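Protein P47 (Clostridium botulinum, PDB 6EKT) may form part of a progenitor toxin complex that protects botulinum neurotoxin on its way through the host gut, and has a lipid-binding-type (TULIP) fold. Local coordinates at residues Q52-S56 against K160-F166; M66-E72 against I84-E90; G104-E110 against K140-L146. All coordinates share one frame; numbering follows the deposited sequence.

All three contacts lie in one part of the elongated chain, with centres 10 to 14 Å apart. Contact 1 sets helix 152-168 against an outermost strand of a four-stranded sheet and has no hydrogen bond across it; rings, an amide and an alanine do the work. Contacts 2 and 3 are antiparallel backbone pairings, each broken by a classic beta bulge, and they share a sheet because strands 81-88 and 108-118 are neighbours. Their inner side chains, Met66 and Leu109 among them, pack on the helix of contact 1. Asp69, Lys89 and Glu90 of contact 2 are charged and exposed, whereas contact 3 buries a charge, Glu110, held by Lys140 and Arg83.

Contact 1: residues Q52-S56 against K160-F166; sequences QFLYS and KLLINAF
Phe53 drives the edge of its ring into the face of Phe166, a T-shaped pair with planes 88° apart and centroids separated by 4.9 Å. Phe53 CE2 stands over the middle of the Phe166 ring, and Phe53 CD2 comes within 3.7 Å of Phe166 CD1. Two residues on, Tyr55 meets the helix differently. Its CG lies opposite the backbone N (chi1 170°), which lays the ring along the helix surface. Asn164 CB sits 3.5 Å from the centroid of the Tyr55 ring, almost on the ring normal, and the Asn164 amide continues over the same ring, its plane turned only 15° from it. That amide is steadied by Lys160 NZ, which gives a 2.7 Å hydrogen bond to Asn164 OD1 in the carbonyl plane. Leu161 CD2 reaches the Tyr55 ring at CD2, 3.8 Å away, the two side chains crossing at about a right angle. Between the two aromatic groups lies Ala165, small enough to let the backbones approach: its CB is 4.0 Å from Tyr55 CB. Alternate strand residues thus face the helix, the two short segments running 111° apart, consistent with the helix-on-sheet packing of TULIP-like domains.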
loop_
_atom_site.group_PDB
_atom_site.type_symbol
_atom_site.label_atom_id
_atom_site.label_comp_id
_atom_site.label_asym_id
_atom_site.label_seq_id
_atom_site.Cartn_x
_atom_site.Cartn_y
_atom_site.Cartn_z
ATOM N N GLN A 52 -17.207 -3.104 31.729
ATOM C CA GLN A 52 -18.370 -3.904 32.098
ATOM C C GLN A 52 -19.647 -3.401 31.429
ATOM O O GLN A 52 -19.864 -2.190 31.314
ATOM C CB GLN A 52 -18.517 -4.054 33.616
ATOM C CG GLN A 52 -18.863 -2.799 34.411
ATOM C CD GLN A 52 -19.393 -3.137 35.799
ATOM O OE1 GLN A 52 -20.587 -2.993 36.072
ATOM N NE2 GLN A 52 -18.515 -3.623 36.668
ATOM N N PHE A 53 -20.454 -4.347 30.953
ATOM C CA PHE A 53 -21.719 -4.043 30.298
ATOM C C PHE A 53 -22.851 -4.474 31.228
ATOM O O PHE A 53 -22.908 -5.645 31.645
ATOM C CB PHE A 53 -21.869 -4.797 28.948
ATOM C CG PHE A 53 -20.975 -4.303 27.817
ATOM C CD1 PHE A 53 -20.161 -3.162 27.934
ATOM C CD2 PHE A 53 -20.978 -4.990 26.594
ATOM C CE1 PHE A 53 -19.371 -2.738 26.862
ATOM C CE2 PHE A 53 -20.193 -4.568 25.525
ATOM C CZ PHE A 53 -19.387 -3.446 25.661
ATOM N N LEU A 54 -23.727 -3.518 31.547
ATOM C CA LEU A 54 -25.002 -3.774 32.233
ATOM C C LEU A 54 -26.195 -3.452 31.336
ATOM O O LEU A 54 -26.160 -2.494 30.560
ATOM C CB LEU A 54 -25.129 -2.930 33.515
ATOM C CG LEU A 54 -24.030 -2.936 34.581
ATOM C CD1 LEU A 54 -24.140 -1.721 35.508
ATOM C CD2 LEU A 54 -24.130 -4.209 35.400
ATOM N N TYR A 55 -27.254 -4.249 31.479
ATOM C CA TYR A 55 -28.537 -3.992 30.841
ATOM C C TYR A 55 -29.663 -4.475 31.759
ATOM O O TYR A 55 -29.586 -5.569 32.321
ATOM C CB TYR A 55 -28.627 -4.661 29.460
ATOM C CG TYR A 55 -30.023 -4.619 28.871
ATOM C CD1 TYR A 55 -30.483 -3.484 28.173
ATOM C CD2 TYR A 55 -30.899 -5.691 29.042
ATOM C CE1 TYR A 55 -31.779 -3.437 27.655
ATOM C CE2 TYR A 55 -32.189 -5.649 28.531
ATOM C CZ TYR A 55 -32.617 -4.525 27.841
ATOM O OH TYR A 55 -33.893 -4.500 27.338
ATOM N N SER A 56 -30.704 -3.650 31.877
ATOM C CA SER A 56 -31.886 -3.942 32.695
ATOM C C SER A 56 -33.175 -3.603 31.972
ATOM O O SER A 56 -33.217 -2.684 31.147
ATOM C CB SER A 56 -31.844 -3.133 33.985
ATOM O OG SER A 56 -31.008 -3.765 34.917
ATOM N N LYS A 160 -30.123 -13.095 23.456
ATOM C CA LYS A 160 -30.931 -11.889 23.424
ATOM C C LYS A 160 -30.339 -10.801 24.320
ATOM O O LYS A 160 -30.183 -9.665 23.874
ATOM C CB LYS A 160 -32.379 -12.203 23.805
ATOM C CG LYS A 160 -33.324 -11.021 23.685
ATOM C CD LYS A 160 -33.622 -10.413 25.055
ATOM C CE LYS A 160 -34.746 -9.391 24.982
ATOM N NZ LYS A 160 -34.633 -8.420 26.113
ATOM N N LEU A 161 -30.008 -11.156 25.561
ATOM C CA LEU A 161 -29.518 -10.174 26.535
ATOM C C LEU A 161 -28.096 -9.690 26.239
ATOM O O LEU A 161 -27.758 -8.556 26.583
ATOM C CB LEU A 161 -29.623 -10.705 27.970
ATOM C CG LEU A 161 -31.054 -10.832 28.510
ATOM C CD1 LEU A 161 -31.082 -11.667 29.781
ATOM C CD2 LEU A 161 -31.625 -9.440 28.781
ATOM N N LEU A 162 -27.277 -10.542 25.625
ATOM C CA LEU A 162 -25.937 -10.126 25.180
ATOM C C LEU A 162 -26.018 -8.984 24.178
ATOM O O LEU A 162 -25.290 -8.005 24.286
ATOM C CB LEU A 162 -25.116 -11.286 24.591
ATOM C CG LEU A 162 -23.682 -10.876 24.159
ATOM C CD1 LEU A 162 -22.622 -11.883 24.581
ATOM C CD2 LEU A 162 -23.584 -10.594 22.659
ATOM N N ILE A 163 -26.897 -9.127 23.197
ATOM C CA ILE A 163 -27.052 -8.102 22.175
ATOM C C ILE A 163 -27.594 -6.818 22.814
ATOM O O ILE A 163 -27.101 -5.726 22.520
ATOM C CB ILE A 163 -27.941 -8.610 21.031
ATOM C CG1 ILE A 163 -27.250 -9.797 20.358
ATOM C CG2 ILE A 163 -28.218 -7.508 20.017
ATOM C CD1 ILE A 163 -28.068 -10.470 19.271
ATOM N N ASN A 164 -28.588 -6.969 23.700
ATOM C CA ASN A 164 -29.141 -5.833 24.433
ATOM C C ASN A 164 -28.020 -5.066 25.099
ATOM O O ASN A 164 -27.933 -3.842 24.948
ATOM C CB ASN A 164 -30.121 -6.281 25.518
ATOM C CG ASN A 164 -31.531 -6.485 25.012
ATOM O OD1 ASN A 164 -32.217 -7.381 25.483
ATOM N ND2 ASN A 164 -31.980 -5.651 24.081
ATOM N N ALA A 165 -27.164 -5.800 25.815
ATOM C CA ALA A 165 -26.081 -5.201 26.575
ATOM C C ALA A 165 -25.029 -4.520 25.668
ATOM O O ALA A 165 -24.596 -3.392 25.948
ATOM C CB ALA A 165 -25.447 -6.230 27.506
ATOM N N PHE A 166 -24.659 -5.171 24.567
ATOM C CA PHE A 166 -23.697 -4.560 23.631
ATOM C C PHE A 166 -24.211 -3.247 23.051
ATOM O O PHE A 166 -23.541 -2.218 23.174
ATOM C CB PHE A 166 -23.266 -5.544 22.526
ATOM C CG PHE A 166 -22.108 -6.419 22.921
ATOM C CD1 PHE A 166 -22.209 -7.306 23.995
ATOM C CD2 PHE A 166 -20.900 -6.358 22.220
ATOM C CE1 PHE A 166 -21.135 -8.109 24.373
ATOM C CE2 PHE A 166 -19.817 -7.148 22.597
ATOM C CZ PHE A 166 -19.938 -8.030 23.667
#

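Contact 2: residues M66-E72 against I84-E90; sequences MVFDNWE and IKTPIKE
A classic beta bulge joins the end of strand 62-68 to the corner after strand 81-88: Lys89 and Glu90 both face Val67. Val67 N donates to Glu90 O (3.0 Å), while Val67 O receives Lys89 N at 2.9 Å and, weakly, Glu90 N. The extra residue falls where the chain turns its corner, and the pairing is kept through it. Beside it Val67 CG2 packs on Glu90 CG, and the aliphatic part of Lys89 reaches Val67 CG1, so the long chains use their methylenes here and keep their charges at the surface. Asp69 N then holds Pro87 O at 2.8 Å. Across the contact this site uses only the carbonyl of Pro87, so the missing N-H costs nothing, and the proline ring packs on Asp69 CB and against Asn70 O.

The pairing opens into loops before resuming at Glu72 and Lys85, whose backbones exchange two hydrogen bonds. It links a four-stranded sheet to a six-stranded one, both antiparallel; Met66 and Ile88 reach helix 152-168, while Trp71 also packs on helix 35-49. Thr86 CG2 lies over the five-membered ring of Trp71, 3.6 Å from its centroid, placed there by a chi1 of 64° that sets CG2 beside the backbone N. Ile84 CD1 comes within 3.8 Å of Trp71 CE3. The Phe68 ring turns its edge to Thr86 O, and Trp71 NE1 stands over its face. At the bulge end, Met66 SD rests 3.9 Å from Ile88 CD1, the flexible thioether bridging toward Leu162 and Phe166 of the helix.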
loop_
_atom_site.group_PDB
_atom_site.type_symbol
_atom_site.label_atom_id
_atom_site.label_comp_id
_atom_site.label_asym_id
_atom_site.label_seq_id
_atom_site.Cartn_x
_atom_site.Cartn_y
_atom_site.Cartn_z
ATOM N N MET A 66 -21.905 -8.162 32.581
ATOM C CA MET A 66 -20.714 -8.796 31.999
ATOM C C MET A 66 -19.467 -7.973 32.266
ATOM O O MET A 66 -19.362 -6.823 31.816
ATOM C CB MET A 66 -20.881 -9.009 30.483
ATOM C CG MET A 66 -21.940 -10.025 30.077
ATOM S SD MET A 66 -22.169 -10.268 28.299
ATOM C CE MET A 66 -22.910 -8.727 27.778
ATOM N N VAL A 67 -18.523 -8.559 32.996
ATOM C CA VAL A 67 -17.191 -7.964 33.161
ATOM C C VAL A 67 -16.214 -8.832 32.354
ATOM O O VAL A 67 -16.092 -10.044 32.601
ATOM C CB VAL A 67 -16.757 -7.845 34.655
ATOM C CG1 VAL A 67 -15.556 -6.914 34.799
ATOM C CG2 VAL A 67 -17.901 -7.347 35.544
ATOM N N PHE A 68 -15.542 -8.214 31.382
ATOM C CA PHE A 68 -14.716 -8.948 30.419
ATOM C C PHE A 68 -13.287 -9.225 30.868
ATOM O O PHE A 68 -12.609 -8.360 31.431
ATOM C CB PHE A 68 -14.707 -8.239 29.051
ATOM C CG PHE A 68 -16.074 -8.102 28.437
ATOM C CD1 PHE A 68 -16.717 -9.199 27.870
ATOM C CD2 PHE A 68 -16.712 -6.863 28.408
ATOM C CE1 PHE A 68 -17.975 -9.065 27.289
ATOM C CE2 PHE A 68 -17.972 -6.720 27.839
ATOM C CZ PHE A 68 -18.606 -7.822 27.279
ATOM N N ASP A 69 -12.854 -10.456 30.613
ATOM C CA ASP A 69 -11.458 -10.872 30.710
ATOM C C ASP A 69 -10.601 -10.104 29.688
ATOM O O ASP A 69 -9.584 -9.498 30.047
ATOM C CB ASP A 69 -11.375 -12.381 30.443
ATOM C CG ASP A 69 -10.385 -13.090 31.339
ATOM O OD1 ASP A 69 -9.170 -13.000 31.076
ATOM O OD2 ASP A 69 -10.830 -13.762 32.296
ATOM N N ASN A 70 -11.058 -10.116 28.432
ATOM C CA ASN A 70 -10.325 -9.606 27.271
ATOM C C ASN A 70 -11.288 -9.591 26.082
ATOM O O ASN A 70 -12.364 -10.183 26.168
ATOM C CB ASN A 70 -9.146 -10.527 26.951
ATOM C CG ASN A 70 -8.184 -9.904 25.964
ATOM O OD1 ASN A 70 -8.260 -8.709 25.704
ATOM N ND2 ASN A 70 -7.287 -10.705 25.407
ATOM N N TRP A 71 -10.919 -8.897 25.002
ATOM C CA TRP A 71 -11.520 -9.123 23.673
ATOM C C TRP A 71 -10.351 -9.471 22.765
ATOM O O TRP A 71 -9.302 -8.821 22.836
ATOM C CB TRP A 71 -12.234 -7.886 23.122
ATOM C CG TRP A 71 -13.569 -7.537 23.717
ATOM C CD1 TRP A 71 -14.110 -7.983 24.905
ATOM C CD2 TRP A 71 -14.513 -6.609 23.179
ATOM N NE1 TRP A 71 -15.347 -7.414 25.111
ATOM C CE2 TRP A 71 -15.614 -6.557 24.078
ATOM C CE3 TRP A 71 -14.544 -5.820 22.014
ATOM C CZ2 TRP A 71 -16.736 -5.753 23.845
ATOM C CZ3 TRP A 71 -15.652 -5.008 21.788
ATOM C CH2 TRP A 71 -16.742 -4.988 22.699
ATOM N N GLU A 72 -10.507 -10.495 21.930
ATOM C CA GLU A 72 -9.418 -10.976 21.073
ATOM C C GLU A 72 -9.942 -11.318 19.689
ATOM O O GLU A 72 -10.891 -12.099 19.560
ATOM C CB GLU A 72 -8.744 -12.209 21.689
ATOM C CG GLU A 72 -7.664 -12.848 20.813
ATOM C CD GLU A 72 -7.254 -14.258 21.242
ATOM O OE1 GLU A 72 -7.871 -14.830 22.165
ATOM O OE2 GLU A 72 -6.299 -14.809 20.650
ATOM N N ILE A 84 -14.394 -12.128 16.956
ATOM C CA ILE A 84 -13.760 -11.851 18.249
ATOM C C ILE A 84 -14.269 -12.768 19.359
ATOM O O ILE A 84 -15.444 -13.179 19.344
ATOM C CB ILE A 84 -13.884 -10.369 18.685
ATOM C CG1 ILE A 84 -15.355 -9.950 18.878
ATOM C CG2 ILE A 84 -13.115 -9.452 17.715
ATOM C CD1 ILE A 84 -15.536 -8.680 19.694
ATOM N N LYS A 85 -13.373 -13.113 20.282
ATOM C CA LYS A 85 -13.754 -13.811 21.509
ATOM C C LYS A 85 -13.892 -12.760 22.602
ATOM O O LYS A 85 -13.028 -11.883 22.721
ATOM C CB LYS A 85 -12.683 -14.817 21.931
ATOM C CG LYS A 85 -12.485 -16.024 21.025
ATOM C CD LYS A 85 -11.404 -16.899 21.643
ATOM C CE LYS A 85 -10.820 -17.908 20.667
ATOM N NZ LYS A 85 -9.689 -18.630 21.326
ATOM N N THR A 86 -14.954 -12.850 23.408
ATOM C CA THR A 86 -15.167 -11.884 24.491
ATOM C C THR A 86 -15.335 -12.598 25.849
ATOM O O THR A 86 -16.397 -12.491 26.471
ATOM C CB THR A 86 -16.362 -10.936 24.217
ATOM O OG1 THR A 86 -17.575 -11.700 24.155
ATOM C CG2 THR A 86 -16.191 -10.158 22.899
ATOM N N PRO A 87 -14.287 -13.329 26.309
ATOM C CA PRO A 87 -14.387 -14.099 27.551
ATOM C C PRO A 87 -14.852 -13.224 28.729
ATOM O O PRO A 87 -14.331 -12.119 28.940
ATOM C CB PRO A 87 -12.959 -14.628 27.769
ATOM C CG PRO A 87 -12.083 -13.747 26.927
ATOM C CD PRO A 87 -12.930 -13.433 25.727
ATOM N N ILE A 88 -15.867 -13.710 29.431
ATOM C CA ILE A 88 -16.441 -13.040 30.605
ATOM C C ILE A 88 -15.785 -13.628 31.859
ATOM O O ILE A 88 -15.907 -14.829 32.124
ATOM C CB ILE A 88 -17.986 -13.222 30.676
ATOM C CG1 ILE A 88 -18.659 -12.684 29.404
ATOM C CG2 ILE A 88 -18.579 -12.493 31.884
ATOM C CD1 ILE A 88 -19.964 -13.371 29.060
ATOM N N LYS A 89 -15.098 -12.784 32.623
ATOM C CA LYS A 89 -14.490 -13.245 33.883
ATOM C C LYS A 89 -15.498 -13.383 35.028
ATOM O O LYS A 89 -15.353 -14.273 35.872
ATOM C CB LYS A 89 -13.267 -12.403 34.298
ATOM C CG LYS A 89 -13.508 -10.935 34.637
ATOM C CD LYS A 89 -12.271 -10.316 35.294
ATOM C CE LYS A 89 -12.183 -8.819 35.027
ATOM N NZ LYS A 89 -10.849 -8.252 35.397
ATOM N N GLU A 90 -16.498 -12.500 35.057
ATOM C CA GLU A 90 -17.562 -12.537 36.067
ATOM C C GLU A 90 -18.830 -11.838 35.571
ATOM O O GLU A 90 -18.786 -10.937 34.722
ATOM C CB GLU A 90 -17.105 -11.948 37.417
ATOM C CG GLU A 90 -16.813 -10.458 37.391
ATOM C CD GLU A 90 -16.706 -9.844 38.768
ATOM O OE1 GLU A 90 -17.731 -9.743 39.473
ATOM O OE2 GLU A 90 -15.594 -9.454 39.148
#

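Contact 3: residues G104-E110 against K140-L146; sequences GINPVLE and KIIVSDL
Glu110 lays its extended chain across Ile142, CG meeting Ile142 CD1 at 3.8 Å, and carries its carboxylate on to Lys140. Lys140 NZ reaches Glu110 OE2 at 2.8 Å in a salt bridge, arriving from above the carboxylate plane; a bend at the third torsion of the lysine (chi3 -73°) brings the amine back toward the Glu110 carboxylate. Arg83 grips the other oxygen, OE1, so this buried acid has a cationic partner for each oxygen, which would probably favour its charged form. The backbones of Glu110 and Lys140 themselves exchange two hydrogen bonds.

On the opposite face of the sheet Leu109 and Ile141 lie side by side, with Leu109 CD2 3.8 Å from Ile141 CG1, and Leu109 also packs on Leu162 and Phe166 of the helix. Val108 O takes two N-H groups, Ile142 N at 2.8 Å and Val143 N at 3.1 Å, while Val108 N returns a bond to Val143 O. The branched side chain of Val108 meets Ile142 through CG1 and Leu146 through CG2.

Farther along, Asp145 OD1 accepts Asn106 N at 2.8 Å from above its carboxylate plane, and Leu146 N donates to Asn106 O. Asp145 also ties down the following loop through the backbone N of Asn147 and Asn149. Ile142 and Val143, both facing Val108, make a classic beta bulge, here at the open end of the antiparallel hairpin of strands 108-118 and 124-141.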
loop_
_atom_site.group_PDB
_atom_site.type_symbol
_atom_site.label_atom_id
_atom_site.label_comp_id
_atom_site.label_asym_id
_atom_site.label_seq_id
_atom_site.Cartn_x
_atom_site.Cartn_y
_atom_site.Cartn_z
ATOM N N GLY A 104 -16.572 -17.523 33.296
ATOM C CA GLY A 104 -15.971 -18.551 32.446
ATOM C C GLY A 104 -16.689 -18.816 31.133
ATOM O O GLY A 104 -16.329 -19.749 30.413
ATOM N N ILE A 105 -17.682 -17.986 30.807
ATOM C CA ILE A 105 -18.385 -18.059 29.513
ATOM C C ILE A 105 -17.569 -17.275 28.469
ATOM O O ILE A 105 -17.082 -16.161 28.748
ATOM C CB ILE A 105 -19.875 -17.600 29.631
ATOM C CG1 ILE A 105 -20.767 -18.725 30.198
ATOM C CG2 ILE A 105 -20.466 -17.191 28.285
ATOM C CD1 ILE A 105 -20.451 -19.178 31.603
ATOM N N ASN A 106 -17.429 -17.872 27.280
ATOM C CA ASN A 106 -16.490 -17.402 26.253
ATOM C C ASN A 106 -17.172 -17.282 24.863
ATOM O O ASN A 106 -16.999 -18.157 23.995
ATOM C CB ASN A 106 -15.257 -18.331 26.241
ATOM C CG ASN A 106 -14.108 -17.788 25.412
ATOM O OD1 ASN A 106 -14.062 -16.595 25.070
ATOM N ND2 ASN A 106 -13.157 -18.665 25.092
ATOM N N PRO A 107 -17.958 -16.195 24.651
ATOM C CA PRO A 107 -18.681 -16.012 23.392
ATOM C C PRO A 107 -17.762 -15.659 22.225
ATOM O O PRO A 107 -16.697 -15.052 22.413
ATOM C CB PRO A 107 -19.618 -14.826 23.687
ATOM C CG PRO A 107 -19.632 -14.680 25.191
ATOM C CD PRO A 107 -18.240 -15.087 25.582
ATOM N N VAL A 108 -18.183 -16.073 21.033
ATOM C CA VAL A 108 -17.536 -15.655 19.800
ATOM C C VAL A 108 -18.552 -14.831 19.024
ATOM O O VAL A 108 -19.642 -15.322 18.672
ATOM C CB VAL A 108 -17.048 -16.861 18.957
ATOM C CG1 VAL A 108 -16.324 -16.385 17.699
ATOM C CG2 VAL A 108 -16.148 -17.762 19.790
ATOM N N LEU A 109 -18.196 -13.572 18.793
ATOM C CA LEU A 109 -19.019 -12.665 18.042
ATOM C C LEU A 109 -18.330 -12.277 16.738
ATOM O O LEU A 109 -17.117 -12.494 16.558
ATOM C CB LEU A 109 -19.313 -11.401 18.862
ATOM C CG LEU A 109 -19.793 -11.586 20.308
ATOM C CD1 LEU A 109 -19.846 -10.266 21.064
ATOM C CD2 LEU A 109 -21.147 -12.265 20.327
ATOM N N GLU A 110 -19.120 -11.715 15.833
ATOM C CA GLU A 110 -18.585 -10.964 14.714
ATOM C C GLU A 110 -19.146 -9.561 14.774
ATOM O O GLU A 110 -20.356 -9.375 14.887
ATOM C CB GLU A 110 -18.900 -11.639 13.376
ATOM C CG GLU A 110 -17.882 -12.698 13.025
ATOM C CD GLU A 110 -18.082 -13.318 11.654
ATOM O OE1 GLU A 110 -17.591 -14.439 11.466
ATOM O OE2 GLU A 110 -18.710 -12.697 10.758
ATOM N N LYS A 140 -23.117 -10.133 15.320
ATOM C CA LYS A 140 -23.584 -11.500 15.121
ATOM C C LYS A 140 -23.015 -12.359 16.218
ATOM O O LYS A 140 -21.854 -12.191 16.603
ATOM C CB LYS A 140 -23.149 -12.072 13.771
ATOM C CG LYS A 140 -23.621 -11.285 12.553
ATOM C CD LYS A 140 -23.260 -12.001 11.254
ATOM C CE LYS A 140 -21.773 -11.914 10.972
ATOM N NZ LYS A 140 -21.335 -12.716 9.787
ATOM N N ILE A 141 -23.841 -13.271 16.731
ATOM C CA ILE A 141 -23.373 -14.293 17.648
ATOM C C ILE A 141 -22.973 -15.525 16.843
ATOM O O ILE A 141 -23.807 -16.154 16.181
ATOM C CB ILE A 141 -24.427 -14.621 18.740
ATOM C CG1 ILE A 141 -24.731 -13.345 19.545
ATOM C CG2 ILE A 141 -23.942 -15.767 19.633
ATOM C CD1 ILE A 141 -25.928 -13.434 20.472
ATOM N N ILE A 142 -21.687 -15.848 16.897
ATOM C CA ILE A 142 -21.144 -17.031 16.238
ATOM C C ILE A 142 -21.328 -18.247 17.143
ATOM O O ILE A 142 -21.948 -19.220 16.720
ATOM C CB ILE A 142 -19.669 -16.815 15.787
ATOM C CG1 ILE A 142 -19.539 -15.538 14.944
ATOM C CG2 ILE A 142 -19.124 -18.023 15.021
ATOM C CD1 ILE A 142 -20.469 -15.436 13.731
ATOM N N VAL A 143 -20.811 -18.175 18.375
ATOM C CA VAL A 143 -20.938 -19.231 19.395
ATOM C C VAL A 143 -21.262 -18.560 20.728
ATOM O O VAL A 143 -20.563 -17.641 21.160
ATOM C CB VAL A 143 -19.638 -20.075 19.559
ATOM C CG1 VAL A 143 -19.868 -21.258 20.496
ATOM C CG2 VAL A 143 -19.119 -20.585 18.218
ATOM N N SER A 144 -22.322 -19.019 21.384
ATOM C CA SER A 144 -22.730 -18.447 22.673
ATOM C C SER A 144 -21.662 -18.672 23.749
ATOM O O SER A 144 -21.313 -17.751 24.507
ATOM C CB SER A 144 -24.106 -18.996 23.103
ATOM O OG SER A 144 -25.080 -18.668 22.118
ATOM N N ASP A 145 -21.133 -19.888 23.790
ATOM C CA ASP A 145 -20.061 -20.236 24.714
ATOM C C ASP A 145 -19.180 -21.326 24.120
ATOM O O ASP A 145 -19.592 -22.477 23.983
ATOM C CB ASP A 145 -20.620 -20.670 26.088
ATOM C CG ASP A 145 -19.524 -20.864 27.146
ATOM O OD1 ASP A 145 -18.373 -20.445 26.938
ATOM O OD2 ASP A 145 -19.831 -21.434 28.211
ATOM N N LEU A 146 -17.959 -20.933 23.784
ATOM C CA LEU A 146 -16.934 -21.845 23.285
ATOM C C LEU A 146 -16.598 -22.957 24.310
ATOM O O LEU A 146 -16.092 -24.017 23.935
ATOM C CB LEU A 146 -15.692 -21.029 22.911
ATOM C CG LEU A 146 -14.777 -21.398 21.739
ATOM C CD1 LEU A 146 -15.531 -21.647 20.440
ATOM C CD2 LEU A 146 -13.749 -20.293 21.561
#